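Local coordinates for protein glucanase (Clostridium thermocellum, PDB 5GXX) that probably hydrolyses internal beta-1,4-glucosidic bonds of cellulose chains as a family 9 endoglucanase of the cellulosome, at residues 129-134 against 541-546; 368-373 against 468-473; 36-41 against 47-52. The protein carries 1 engineered substitution. All coordinates share one frame; numbering follows the deposited sequence.

Contact 1: 129-134 against 541-546; sequences EKEMTR and CPIGQE
Glu131 and Ile543 bring the two backbones nearest each other, CA to CA 6.5 Å apart, where the end of the short helix 128-131 faces a loop that has neither helical nor strand structure. No hydrogen bond joins the segments directly; van der Waals contacts and one bridging water do. The CD1 methyl of Ile543 makes the closest contacts: it sits 3.7 Å from the carbonyl O of Lys130 and equally close to OE1 of Glu131. CG1, which carries that methyl, stands between the backbone N and the carbonyl carbon of Ile543 (chi1 71°), and the straight continuation through chi2 carries CD1 out to the helix end. Beside it, SG of Cys541 lies 3.9 Å from CB of Lys130 and touches CG as well. The contact ties a catalytic-domain helix of the family 9 region to the loop between strands 527-534 and 549-557 of the C-terminal beta module. That loop is tightened by an inverse gamma turn centred on Pro542, closed by Ile543 N donating to Cys541 O at 2.8 Å. Beyond CG the lysine chain bends at chi2 and chi3 and leads away, and NZ hydrogen-bonds to Thr538 OG1, earlier in the same loop. Glu131 instead bends at chi2 (66°) and presents OE1 to a water at a short 2.5 Å; the same water donates to the carbonyl O of Ile543 at 2.8 Å. Trp121 NE1 also bonds to Ile543 O, so that buried carbonyl is held by a water and an indole N-H together.

Contact 2: 368-373 against 468-473; sequences GTWLDK and NNRSSW
Trp370 and Arg470 meet face to face: the guanidinium lies flat on the indole, with centres 4.4 Å apart and planes only 16° from parallel. The overlap begins further up the arginine chain. CD of Arg470 rests 3.5 Å from the centroid of the five-membered ring of Trp370, 5° off its normal, which is a CH-pi contact over the face, while NH1 comes within 3.7 Å of CZ2 of Trp370 above the benzene half. With CG anti to the carbonyl carbon (chi1 -49°) and the chain extended from there to NE, Arg470 can lay its chain from CB to NH1 along one face of the indole. The guanidinium is held from its edge as well. NE and NH2 both donate to OD1 of Asn468, the NE bond being 2.8 Å long, and this side-on grip by two nitrogens approaches a single oxygen from one face of the amide. Glu450 adds a salt bridge to NH2. The stack thus joins the loop after helix 364-367, in the family 9 region, to the end of strand 460-469 in the cellulose-binding module, where an Asx turn at Asn469 leads the chain off the strand. Away from the stack, two waters bridge the segments: one reaches Thr369 O at 3.0 Å and Ser471 O at 2.9 Å, and a second bonds to Ser471 O and to OG of Ser472, and weakly to Thr369 O, though other acceptors compete for the protons of both. Ser472 OG also touches CA of Gly368 and bonds to His382 outside the segments.

Contact 3: 36-41 against 47-52; sequences GDATMN and GWYDAG
The family 9 sequence Trp-Tyr-Asp-Ala-Gly-Asp-His supplies Tyr49 to this contact, and the loop at Ala38 and Thr39 receives it, both within the stretch between helix 7-20 and strand 56-57. The tyrosine spans the separation of the backbones, the CA atoms of Thr39 and Tyr49 being 10.1 Å apart, and the two side chains approach from opposite directions. At the end of the ring, Tyr49 OH donates to OG1 of Thr39 over 2.7 Å, with OG1 lying in the plane of the ring at its edge. Thr39 turns OG1 between its backbone N and carbonyl carbon (chi1 66°), while the CG2 methyl is left 3.4 Å from the same Tyr49 OH. Ala38 CB closes in at 3.3 Å from Tyr49 OH, so the hydroxyl has methyl groups about it as well as its polar partner. Thr39 OG1 also bonds to Asp42, whose other oxygen forms a salt bridge with Arg134. His54 meets the tyrosine ring edge-to-face, which ties the ring to the residue that ends the sequence. The Asp-Ala-Gly-Asp-His run is a conserved motif of glycoside hydrolase family 9, whose aspartates in relatives belong to the catalytic site, as they probably do here.

Overall arrangement
Contacts 1 and 2 form one continuous junction between the catalytic domain and the C-terminal beta module: their centres are 11 Å apart, and Pro542 CB of the first packs 3.5 Å from Trp370 CA of the second. A further touch pairs Pro542 CD with Asn469 O at 3.4 Å. In sequence, contact 2 lies wholly between the two segments of contact 1. Contact 3 belongs to the catalytic domain alone, yet it meets contact 1 through Glu129 OE2, 2.8 Å from Asn41 N in a probable hydrogen bond. Contacts 2 and 3 do not touch, their nearest atoms being about 7 Å apart. Contact 3 carries the conserved family motif and so probably lies by the active-site cleft, whereas contacts 1 and 2 join the two modules.

Contact 1: 129-134 against 541-546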
ATOM      1  N   GLU A 129     -24.360   4.164   5.370  1.00 17.22           N
ATOM      2  CA  GLU A 129     -24.062   3.654   6.707  1.00 17.55           C
ATOM      3  C   GLU A 129     -22.902   2.660   6.731  1.00 18.53           C
ATOM      4  O   GLU A 129     -22.331   2.424   7.795  1.00 20.06           O
ATOM      5  CB  GLU A 129     -25.314   3.061   7.357  1.00 17.30           C
ATOM      6  CG  GLU A 129     -26.387   4.117   7.598  1.00 18.41           C
ATOM      7  CD  GLU A 129     -27.680   3.551   8.158  1.00 18.26           C
ATOM      8  OE1 GLU A 129     -27.983   2.360   7.923  1.00 22.97           O
ATOM      9  OE2 GLU A 129     -28.418   4.318   8.803  1.00 19.70           O
ATOM     10  N   LYS A 130     -22.541   2.101   5.577  1.00 17.75           N
ATOM     11  CA  LYS A 130     -21.338   1.284   5.466  1.00 18.13           C
ATOM     12  C   LYS A 130     -20.078   2.141   5.469  1.00 18.40           C
ATOM     13  O   LYS A 130     -19.011   1.660   5.855  1.00 19.19           O
ATOM     14  CB  LYS A 130     -21.371   0.405   4.210  1.00 17.01           C
ATOM     15  CG  LYS A 130     -22.481  -0.656   4.178  1.00 19.18           C
ATOM     16  CD  LYS A 130     -22.378  -1.706   5.289  1.00 24.57           C
ATOM     17  CE  LYS A 130     -21.163  -2.599   5.172  1.00 27.19           C
ATOM     18  NZ  LYS A 130     -21.380  -3.886   5.917  1.00 25.16           N
ATOM     19  N   GLU A 131     -20.204   3.404   5.058  1.00 17.39           N
ATOM     20  CA  GLU A 131     -19.089   4.349   5.007  1.00 17.38           C
ATOM     21  C   GLU A 131     -18.861   5.112   6.319  1.00 17.96           C
ATOM     22  O   GLU A 131     -17.714   5.303   6.739  1.00 19.60           O
ATOM     23  CB  GLU A 131     -19.293   5.338   3.848  1.00 17.13           C
ATOM     24  CG  GLU A 131     -18.283   6.493   3.803  1.00 17.44           C
ATOM     25  CD  GLU A 131     -16.862   6.042   3.504  1.00 18.73           C
ATOM     26  OE1 GLU A 131     -16.665   4.911   3.015  1.00 20.05           O
ATOM     27  OE2 GLU A 131     -15.925   6.832   3.734  1.00 21.39           O
ATOM     28  N   MET A 132     -19.933   5.565   6.964  1.00 17.93           N
ATOM     29  CA  MET A 132     -19.831   6.418   8.145  1.00 18.12           C
ATOM     30  C   MET A 132     -21.041   6.286   9.067  1.00 18.68           C
ATOM     31  O   MET A 132     -22.090   5.778   8.670  1.00 18.23           O
ATOM     32  CB  MET A 132     -19.648   7.878   7.729  1.00 17.18           C
ATOM     33  CG  MET A 132     -20.929   8.535   7.199  1.00 16.46           C
ATOM     34  SD  MET A 132     -20.684  10.137   6.411  1.00 18.07           S
ATOM     35  CE  MET A 132     -19.925   9.705   4.853  1.00 18.57           C
ATOM     36  N   THR A 133     -20.868   6.777  10.291  1.00 19.50           N
ATOM     37  CA  THR A 133     -21.904   6.811  11.321  1.00 20.91           C
ATOM     38  C   THR A 133     -22.349   8.257  11.537  1.00 20.55           C
ATOM     39  O   THR A 133     -21.537   9.155  11.776  1.00 22.41           O
ATOM     40  CB  THR A 133     -21.405   6.168  12.641  1.00 21.81           C
ATOM     41  OG1 THR A 133     -21.007   4.822  12.363  1.00 24.09           O
ATOM     42  CG2 THR A 133     -22.510   6.118  13.685  1.00 21.52           C
ATOM     43  N   ARG A 134     -23.652   8.477  11.432  1.00 19.80           N
ATOM     44  CA  ARG A 134     -24.176   9.827  11.334  1.00 18.89           C
ATOM     45  C   ARG A 134     -24.616  10.392  12.683  1.00 18.89           C
ATOM     46  O   ARG A 134     -25.483   9.818  13.354  1.00 18.78           O
ATOM     47  CB  ARG A 134     -25.366   9.839  10.371  1.00 19.77           C
ATOM     48  CG  ARG A 134     -24.951   9.571   8.947  1.00 17.85           C
ATOM     49  CD  ARG A 134     -26.063   8.932   8.120  1.00 18.20           C
ATOM     50  NE  ARG A 134     -27.323   9.670   8.023  1.00 18.55           N
ATOM     51  CZ  ARG A 134     -27.522  10.729   7.240  1.00 16.20           C
ATOM     52  NH1 ARG A 134     -26.526  11.226   6.519  1.00 15.72           N
ATOM     53  NH2 ARG A 134     -28.725  11.298   7.189  1.00 15.55           N
ATOM     54  N   CYS A 541     -19.848  -3.504  -1.294  1.00 15.57           N
ATOM     55  CA  CYS A 541     -20.828  -2.428  -1.435  1.00 15.23           C
ATOM     56  C   CYS A 541     -20.243  -1.252  -2.205  1.00 14.38           C
ATOM     57  O   CYS A 541     -19.024  -1.032  -2.202  1.00 14.86           O
ATOM     58  CB  CYS A 541     -21.307  -1.962  -0.058  1.00 14.18           C
ATOM     59  SG  CYS A 541     -19.998  -1.579   1.116  1.00 18.58           S
ATOM     60  N   PRO A 542     -21.112  -0.501  -2.904  1.00 14.80           N
ATOM     61  CA  PRO A 542     -20.601   0.525  -3.799  1.00 15.22           C
ATOM     62  C   PRO A 542     -20.214   1.830  -3.087  1.00 15.74           C
ATOM     63  O   PRO A 542     -20.775   2.888  -3.377  1.00 16.53           O
ATOM     64  CB  PRO A 542     -21.784   0.719  -4.761  1.00 14.98           C
ATOM     65  CG  PRO A 542     -23.000   0.392  -3.928  1.00 14.18           C
ATOM     66  CD  PRO A 542     -22.510  -0.852  -3.240  1.00 14.14           C
ATOM     67  N   ILE A 543     -19.223   1.775  -2.199  1.00 15.08           N
ATOM     68  CA  ILE A 543     -18.888   2.923  -1.349  1.00 15.58           C
ATOM     69  C   ILE A 543     -17.492   3.499  -1.543  1.00 15.33           C
ATOM     70  O   ILE A 543     -17.107   4.474  -0.867  1.00 16.25           O
ATOM     71  CB  ILE A 543     -19.097   2.649   0.160  1.00 14.55           C
ATOM     72  CG1 ILE A 543     -18.045   1.678   0.720  1.00 16.26           C
ATOM     73  CG2 ILE A 543     -20.526   2.186   0.469  1.00 15.03           C
ATOM     74  CD1 ILE A 543     -18.066   1.579   2.228  1.00 19.21           C
ATOM     75  N   GLY A 544     -16.743   2.874  -2.449  1.00 14.87           N
ATOM     76  CA  GLY A 544     -15.377   3.299  -2.748  1.00 15.26           C
ATOM     77  C   GLY A 544     -14.598   2.237  -3.493  1.00 16.04           C
ATOM     78  O   GLY A 544     -15.099   1.144  -3.800  1.00 15.01           O
ATOM     79  N   GLN A 545     -13.344   2.586  -3.776  1.00 17.53           N
ATOM     80  CA  GLN A 545     -12.460   1.792  -4.606  1.00 19.56           C
ATOM     81  C   GLN A 545     -12.196   0.390  -4.059  1.00 19.69           C
ATOM     82  O   GLN A 545     -12.168  -0.566  -4.829  1.00 20.17           O
ATOM     83  CB  GLN A 545     -11.143   2.558  -4.763  1.00 19.48           C
ATOM     84  CG  GLN A 545     -10.144   1.897  -5.691  1.00 24.75           C
ATOM     85  CD  GLN A 545     -10.622   1.881  -7.129  1.00 28.77           C
ATOM     86  OE1 GLN A 545     -11.188   2.859  -7.620  1.00 34.19           O
ATOM     87  NE2 GLN A 545     -10.379   0.773  -7.818  1.00 30.20           N
ATOM     88  N   GLU A 546     -12.060   0.254  -2.744  1.00 19.45           N
ATOM     89  CA  GLU A 546     -11.736  -1.040  -2.148  1.00 21.01           C
ATOM     90  C   GLU A 546     -12.973  -1.921  -2.014  1.00 20.47           C
ATOM     91  O   GLU A 546     -12.916  -3.127  -2.202  1.00 21.18           O
ATOM     92  CB  GLU A 546     -11.068  -0.863  -0.777  1.00 22.35           C
ATOM     93  CG  GLU A 546      -9.738  -0.109  -0.836  1.00 26.31           C
ATOM     94  CD  GLU A 546      -8.832  -0.604  -1.946  1.00 34.30           C
ATOM     95  OE1 GLU A 546      -8.498  -1.812  -1.940  1.00 37.39           O
ATOM     96  OE2 GLU A 546      -8.462   0.213  -2.822  1.00 38.66           O
TER
HETATM   97  O   HOH W   1     -15.109   4.694   1.019  1.00 23.55           O

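Contact 2: 368-373 against 468-473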
ATOM      1  N   GLY A 368     -25.263   7.525  -9.146  1.00 13.39           N
ATOM      2  CA  GLY A 368     -25.121   6.081  -9.025  1.00 14.10           C
ATOM      3  C   GLY A 368     -23.704   5.569  -9.220  1.00 14.96           C
ATOM      4  O   GLY A 368     -23.495   4.621  -9.971  1.00 15.45           O
ATOM      5  N   THR A 369     -22.725   6.188  -8.565  1.00 13.96           N
ATOM      6  CA  THR A 369     -21.394   5.603  -8.579  1.00 14.53           C
ATOM      7  C   THR A 369     -21.264   4.358  -7.689  1.00 13.74           C
ATOM      8  O   THR A 369     -22.135   4.036  -6.869  1.00 13.53           O
ATOM      9  CB  THR A 369     -20.322   6.643  -8.233  1.00 15.11           C
ATOM     10  OG1 THR A 369     -19.035   6.120  -8.582  1.00 14.12           O
ATOM     11  CG2 THR A 369     -20.375   6.972  -6.746  1.00 15.31           C
ATOM     12  N   TRP A 370     -20.152   3.645  -7.879  1.00 14.51           N
ATOM     13  CA  TRP A 370     -19.776   2.543  -7.001  1.00 14.96           C
ATOM     14  C   TRP A 370     -18.431   2.755  -6.329  1.00 16.52           C
ATOM     15  O   TRP A 370     -18.014   1.931  -5.501  1.00 16.32           O
ATOM     16  CB  TRP A 370     -19.764   1.206  -7.750  1.00 13.90           C
ATOM     17  CG  TRP A 370     -18.998   1.216  -9.056  1.00 15.02           C
ATOM     18  CD1 TRP A 370     -17.711   0.786  -9.265  1.00 15.70           C
ATOM     19  CD2 TRP A 370     -19.463   1.713 -10.317  1.00 15.41           C
ATOM     20  NE1 TRP A 370     -17.371   0.931 -10.600  1.00 15.38           N
ATOM     21  CE2 TRP A 370     -18.423   1.517 -11.259  1.00 16.17           C
ATOM     22  CE3 TRP A 370     -20.679   2.266 -10.758  1.00 15.65           C
ATOM     23  CZ2 TRP A 370     -18.544   1.884 -12.604  1.00 17.53           C
ATOM     24  CZ3 TRP A 370     -20.797   2.628 -12.100  1.00 16.10           C
ATOM     25  CH2 TRP A 370     -19.731   2.450 -13.006  1.00 15.87           C
ATOM     26  N   LEU A 371     -17.737   3.834  -6.676  1.00 17.73           N
ATOM     27  CA  LEU A 371     -16.362   3.930  -6.182  1.00 18.75           C
ATOM     28  C   LEU A 371     -15.900   5.309  -5.752  1.00 17.42           C
ATOM     29  O   LEU A 371     -14.721   5.654  -5.875  1.00 17.64           O
ATOM     30  CB  LEU A 371     -15.361   3.223  -7.103  1.00 20.86           C
ATOM     31  CG  LEU A 371     -15.438   3.472  -8.616  1.00 21.78           C
ATOM     32  CD1 LEU A 371     -15.844   4.869  -9.008  1.00 25.40           C
ATOM     33  CD2 LEU A 371     -14.128   3.079  -9.293  1.00 25.89           C
ATOM     34  N   ASP A 372     -16.843   6.070  -5.196  1.00 16.38           N
ATOM     35  CA  ASP A 372     -16.530   7.363  -4.582  1.00 14.44           C
ATOM     36  C   ASP A 372     -15.817   8.282  -5.589  1.00 16.21           C
ATOM     37  O   ASP A 372     -14.773   8.871  -5.308  1.00 15.98           O
ATOM     38  CB  ASP A 372     -15.743   7.139  -3.275  1.00 16.17           C
ATOM     39  CG  ASP A 372     -15.582   8.406  -2.459  1.00 16.60           C
ATOM     40  OD1 ASP A 372     -16.349   9.368  -2.659  1.00 15.87           O
ATOM     41  OD2 ASP A 372     -14.673   8.450  -1.594  1.00 21.89           O
ATOM     42  N   LYS A 373     -16.378   8.364  -6.794  1.00 15.80           N
ATOM     43  CA  LYS A 373     -15.890   9.286  -7.826  1.00 16.67           C
ATOM     44  C   LYS A 373     -17.069   9.973  -8.497  1.00 17.05           C
ATOM     45  O   LYS A 373     -18.136   9.395  -8.668  1.00 15.59           O
ATOM     46  CB  LYS A 373     -15.101   8.568  -8.930  1.00 17.84           C
ATOM     47  CG  LYS A 373     -13.772   7.975  -8.490  1.00 21.61           C
ATOM     48  CD  LYS A 373     -13.023   7.397  -9.677  1.00 24.66           C
ATOM     49  CE  LYS A 373     -11.516   7.371  -9.397  1.00 31.15           C
ATOM     50  NZ  LYS A 373     -10.760   6.650 -10.467  1.00 31.48           N
ATOM     51  N   ASN A 468     -18.591  -8.191  -7.754  1.00 15.49           N
ATOM     52  CA  ASN A 468     -18.966  -6.776  -7.778  1.00 14.37           C
ATOM     53  C   ASN A 468     -20.353  -6.500  -7.187  1.00 14.25           C
ATOM     54  O   ASN A 468     -21.312  -7.206  -7.482  1.00 15.41           O
ATOM     55  CB  ASN A 468     -18.983  -6.254  -9.223  1.00 15.92           C
ATOM     56  CG  ASN A 468     -17.604  -5.937  -9.766  1.00 15.03           C
ATOM     57  OD1 ASN A 468     -17.275  -4.775 -10.003  1.00 16.85           O
ATOM     58  ND2 ASN A 468     -16.806  -6.970 -10.028  1.00 16.92           N
ATOM     59  N   ASN A 469     -20.447  -5.435  -6.398  1.00 14.24           N
ATOM     60  CA  ASN A 469     -21.724  -4.780  -6.094  1.00 14.29           C
ATOM     61  C   ASN A 469     -21.706  -3.344  -6.595  1.00 13.47           C
ATOM     62  O   ASN A 469     -21.207  -2.439  -5.914  1.00 13.76           O
ATOM     63  CB  ASN A 469     -22.005  -4.797  -4.586  1.00 14.30           C
ATOM     64  CG  ASN A 469     -23.330  -4.127  -4.216  1.00 14.52           C
ATOM     65  OD1 ASN A 469     -24.002  -3.540  -5.065  1.00 14.63           O
ATOM     66  ND2 ASN A 469     -23.686  -4.177  -2.936  1.00 13.71           N
ATOM     67  N   ARG A 470     -22.269  -3.164  -7.786  1.00 13.80           N
ATOM     68  CA  ARG A 470     -22.471  -1.842  -8.379  1.00 13.60           C
ATOM     69  C   ARG A 470     -23.968  -1.570  -8.471  1.00 14.49           C
ATOM     70  O   ARG A 470     -24.467  -0.979  -9.442  1.00 15.05           O
ATOM     71  CB  ARG A 470     -21.785  -1.714  -9.733  1.00 13.89           C
ATOM     72  CG  ARG A 470     -20.324  -2.173  -9.748  1.00 14.17           C
ATOM     73  CD  ARG A 470     -19.692  -1.832 -11.083  1.00 15.72           C
ATOM     74  NE  ARG A 470     -18.413  -2.528 -11.215  1.00 16.04           N
ATOM     75  CZ  ARG A 470     -17.613  -2.477 -12.277  1.00 17.79           C
ATOM     76  NH1 ARG A 470     -17.904  -1.710 -13.322  1.00 17.39           N
ATOM     77  NH2 ARG A 470     -16.485  -3.181 -12.266  1.00 18.05           N
ATOM     78  N   SER A 471     -24.695  -2.014  -7.454  1.00 13.95           N
ATOM     79  CA  SER A 471     -26.155  -1.815  -7.434  1.00 13.68           C
ATOM     80  C   SER A 471     -26.577  -0.351  -7.471  1.00 14.39           C
ATOM     81  O   SER A 471     -25.842   0.522  -7.022  1.00 14.71           O
ATOM     82  CB  SER A 471     -26.793  -2.527  -6.237  1.00 15.00           C
ATOM     83  OG  SER A 471     -26.287  -2.036  -5.000  1.00 14.36           O
ATOM     84  N   SER A 472     -27.763  -0.101  -8.012  1.00 13.60           N
ATOM     85  CA  SER A 472     -28.250   1.269  -8.195  1.00 14.07           C
ATOM     86  C   SER A 472     -29.772   1.363  -8.336  1.00 14.70           C
ATOM     87  O   SER A 472     -30.295   2.479  -8.286  1.00 16.03           O
ATOM     88  CB  SER A 472     -27.555   1.948  -9.381  1.00 15.35           C
ATOM     89  OG  SER A 472     -27.385   3.335  -9.143  1.00 13.97           O
ATOM     90  N   TRP A 473     -30.482   0.238  -8.490  1.00 15.48           N
ATOM     91  CA  TRP A 473     -31.943   0.279  -8.674  1.00 15.01           C
ATOM     92  C   TRP A 473     -32.705  -0.509  -7.609  1.00 16.05           C
ATOM     93  O   TRP A 473     -33.349  -1.512  -7.926  1.00 17.42           O
ATOM     94  CB  TRP A 473     -32.337  -0.244 -10.064  1.00 16.52           C
ATOM     95  CG  TRP A 473     -31.985   0.677 -11.164  1.00 15.91           C
ATOM     96  CD1 TRP A 473     -32.774   1.652 -11.697  1.00 18.19           C
ATOM     97  CD2 TRP A 473     -30.751   0.714 -11.886  1.00 16.47           C
ATOM     98  NE1 TRP A 473     -32.108   2.293 -12.713  1.00 19.23           N
ATOM     99  CE2 TRP A 473     -30.861   1.740 -12.850  1.00 15.85           C
ATOM    100  CE3 TRP A 473     -29.562  -0.026 -11.807  1.00 16.87           C
ATOM    101  CZ2 TRP A 473     -29.824   2.053 -13.724  1.00 17.42           C
ATOM    102  CZ3 TRP A 473     -28.533   0.277 -12.686  1.00 18.35           C
ATOM    103  CH2 TRP A 473     -28.675   1.312 -13.636  1.00 16.66           C
TER
HETATM  104  O   HOH W   2     -25.488   3.374  -6.951  1.00 15.10           O
HETATM  105  O   HOH W   3     -23.218   1.406  -7.857  1.00 16.16           O

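Contact 3: 36-41 against 47-52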
ATOM      1  N   GLY A  36     -34.516   3.405  -2.245  1.00 14.70           N
ATOM      2  CA  GLY A  36     -35.043   2.510  -1.222  1.00 15.30           C
ATOM      3  C   GLY A  36     -34.867   3.163   0.139  1.00 14.10           C
ATOM      4  O   GLY A  36     -34.322   4.267   0.211  1.00 15.02           O
ATOM      5  N   ASP A  37     -35.269   2.469   1.209  1.00 16.61           N
ATOM      6  CA  ASP A  37     -35.016   2.917   2.582  1.00 16.04           C
ATOM      7  C   ASP A  37     -33.524   3.192   2.749  1.00 17.12           C
ATOM      8  O   ASP A  37     -32.667   2.430   2.276  1.00 17.81           O
ATOM      9  CB  ASP A  37     -35.448   1.860   3.608  1.00 16.76           C
ATOM     10  CG  ASP A  37     -36.951   1.716   3.716  1.00 19.71           C
ATOM     11  OD1 ASP A  37     -37.701   2.575   3.209  1.00 19.04           O
ATOM     12  OD2 ASP A  37     -37.398   0.708   4.309  1.00 22.34           O
ATOM     13  N   ALA A  38     -33.236   4.323   3.383  1.00 15.36           N
ATOM     14  CA  ALA A  38     -31.857   4.752   3.595  1.00 14.68           C
ATOM     15  C   ALA A  38     -31.771   5.468   4.935  1.00 14.42           C
ATOM     16  O   ALA A  38     -32.770   5.960   5.455  1.00 15.41           O
ATOM     17  CB  ALA A  38     -31.392   5.674   2.453  1.00 14.42           C
ATOM     18  N   THR A  39     -30.558   5.505   5.476  1.00 16.84           N
ATOM     19  CA  THR A  39     -30.238   6.148   6.745  1.00 16.44           C
ATOM     20  C   THR A  39     -31.205   5.758   7.861  1.00 16.34           C
ATOM     21  O   THR A  39     -31.644   6.592   8.644  1.00 16.65           O
ATOM     22  CB  THR A  39     -29.939   7.669   6.597  1.00 17.54           C
ATOM     23  OG1 THR A  39     -31.110   8.393   6.193  1.00 17.41           O
ATOM     24  CG2 THR A  39     -28.883   7.889   5.509  1.00 15.66           C
ATOM     25  N   MET A  40     -31.496   4.457   7.927  1.00 16.55           N
ATOM     26  CA  MET A  40     -32.456   3.913   8.876  1.00 17.60           C
ATOM     27  C   MET A  40     -31.967   3.959  10.328  1.00 17.47           C
ATOM     28  O   MET A  40     -32.758   3.744  11.238  1.00 18.20           O
ATOM     29  CB  MET A  40     -32.875   2.486   8.490  1.00 18.16           C
ATOM     30  CG  MET A  40     -33.757   2.441   7.241  1.00 19.10           C
ATOM     31  SD  MET A  40     -35.305   3.355   7.336  1.00 19.11           S
ATOM     32  CE  MET A  40     -36.218   2.342   8.501  1.00 22.47           C
ATOM     33  N   ASN A  41     -30.680   4.226  10.530  1.00 17.51           N
ATOM     34  CA  ASN A  41     -30.137   4.411  11.877  1.00 18.86           C
ATOM     35  C   ASN A  41     -30.181   5.860  12.371  1.00 18.82           C
ATOM     36  O   ASN A  41     -29.737   6.172  13.478  1.00 20.44           O
ATOM     37  CB  ASN A  41     -28.715   3.841  11.958  1.00 18.65           C
ATOM     38  CG  ASN A  41     -28.678   2.327  11.806  1.00 22.52           C
ATOM     39  OD1 ASN A  41     -29.644   1.630  12.125  1.00 26.28           O
ATOM     40  ND2 ASN A  41     -27.547   1.811  11.343  1.00 23.91           N
ATOM     41  N   GLY A  47     -38.145  12.638   6.491  1.00 14.17           N
ATOM     42  CA  GLY A  47     -37.712  13.967   6.068  1.00 15.00           C
ATOM     43  C   GLY A  47     -36.905  13.889   4.781  1.00 13.47           C
ATOM     44  O   GLY A  47     -36.828  12.831   4.146  1.00 15.26           O
ATOM     45  N   TRP A  48     -36.313  15.013   4.389  1.00 11.95           N
ATOM     46  CA  TRP A  48     -35.600  15.086   3.115  1.00 12.14           C
ATOM     47  C   TRP A  48     -34.106  15.263   3.296  1.00 11.82           C
ATOM     48  O   TRP A  48     -33.704  16.072   4.138  1.00 12.11           O
ATOM     49  CB  TRP A  48     -36.048  16.279   2.271  1.00 10.77           C
ATOM     50  CG  TRP A  48     -37.484  16.254   1.820  1.00 12.78           C
ATOM     51  CD1 TRP A  48     -38.188  15.178   1.314  1.00 10.93           C
ATOM     52  CD2 TRP A  48     -38.394  17.359   1.829  1.00 12.08           C
ATOM     53  NE1 TRP A  48     -39.477  15.564   0.995  1.00 12.75           N
ATOM     54  CE2 TRP A  48     -39.631  16.890   1.323  1.00 10.46           C
ATOM     55  CE3 TRP A  48     -38.289  18.706   2.216  1.00 12.18           C
ATOM     56  CZ2 TRP A  48     -40.739  17.721   1.180  1.00 14.32           C
ATOM     57  CZ3 TRP A  48     -39.398  19.526   2.086  1.00 11.00           C
ATOM     58  CH2 TRP A  48     -40.610  19.029   1.570  1.00 12.34           C
ATOM     59  N   TYR A  49     -33.317  14.588   2.455  1.00 11.73           N
ATOM     60  CA  TYR A  49     -31.919  14.992   2.270  1.00 11.32           C
ATOM     61  C   TYR A  49     -31.929  16.373   1.638  1.00 11.26           C
ATOM     62  O   TYR A  49     -32.808  16.699   0.817  1.00 12.52           O
ATOM     63  CB  TYR A  49     -31.149  14.000   1.395  1.00 13.50           C
ATOM     64  CG  TYR A  49     -31.234  12.608   1.951  1.00 14.51           C
ATOM     65  CD1 TYR A  49     -30.845  12.357   3.264  1.00 12.59           C
ATOM     66  CD2 TYR A  49     -31.713  11.550   1.181  1.00 13.69           C
ATOM     67  CE1 TYR A  49     -30.927  11.090   3.803  1.00 12.11           C
ATOM     68  CE2 TYR A  49     -31.785  10.268   1.701  1.00 12.90           C
ATOM     69  CZ  TYR A  49     -31.387  10.048   3.011  1.00 15.63           C
ATOM     70  OH  TYR A  49     -31.525   8.782   3.531  1.00 15.97           O
ATOM     71  N   ASP A  50     -30.967  17.211   2.002  1.00 11.55           N
ATOM     72  CA  ASP A  50     -31.073  18.609   1.602  1.00 10.71           C
ATOM     73  C   ASP A  50     -30.897  18.863   0.103  1.00 11.90           C
ATOM     74  O   ASP A  50     -31.716  19.552  -0.531  1.00 11.35           O
ATOM     75  CB  ASP A  50     -30.055  19.452   2.375  1.00 10.66           C
ATOM     76  CG  ASP A  50     -30.128  20.910   1.987  1.00 11.00           C
ATOM     77  OD1 ASP A  50     -31.172  21.550   2.256  1.00 12.64           O
ATOM     78  OD2 ASP A  50     -29.138  21.398   1.390  1.00 13.22           O
ATOM     79  N   ALA A  51     -29.849  18.282  -0.458  1.00 11.86           N
ATOM     80  CA  ALA A  51     -29.419  18.674  -1.789  1.00 10.72           C
ATOM     81  C   ALA A  51     -28.956  17.399  -2.488  1.00 11.04           C
ATOM     82  O   ALA A  51     -29.707  16.421  -2.482  1.00 11.36           O
ATOM     83  CB  ALA A  51     -28.343  19.763  -1.749  1.00 10.65           C
ATOM     84  N   GLY A  52     -27.777  17.390  -3.099  1.00 11.48           N
ATOM     85  CA  GLY A  52     -27.242  16.151  -3.671  1.00 12.11           C
ATOM     86  C   GLY A  52     -26.400  15.379  -2.676  1.00 12.57           C
ATOM     87  O   GLY A  52     -25.653  14.477  -3.052  1.00 11.93           O
TER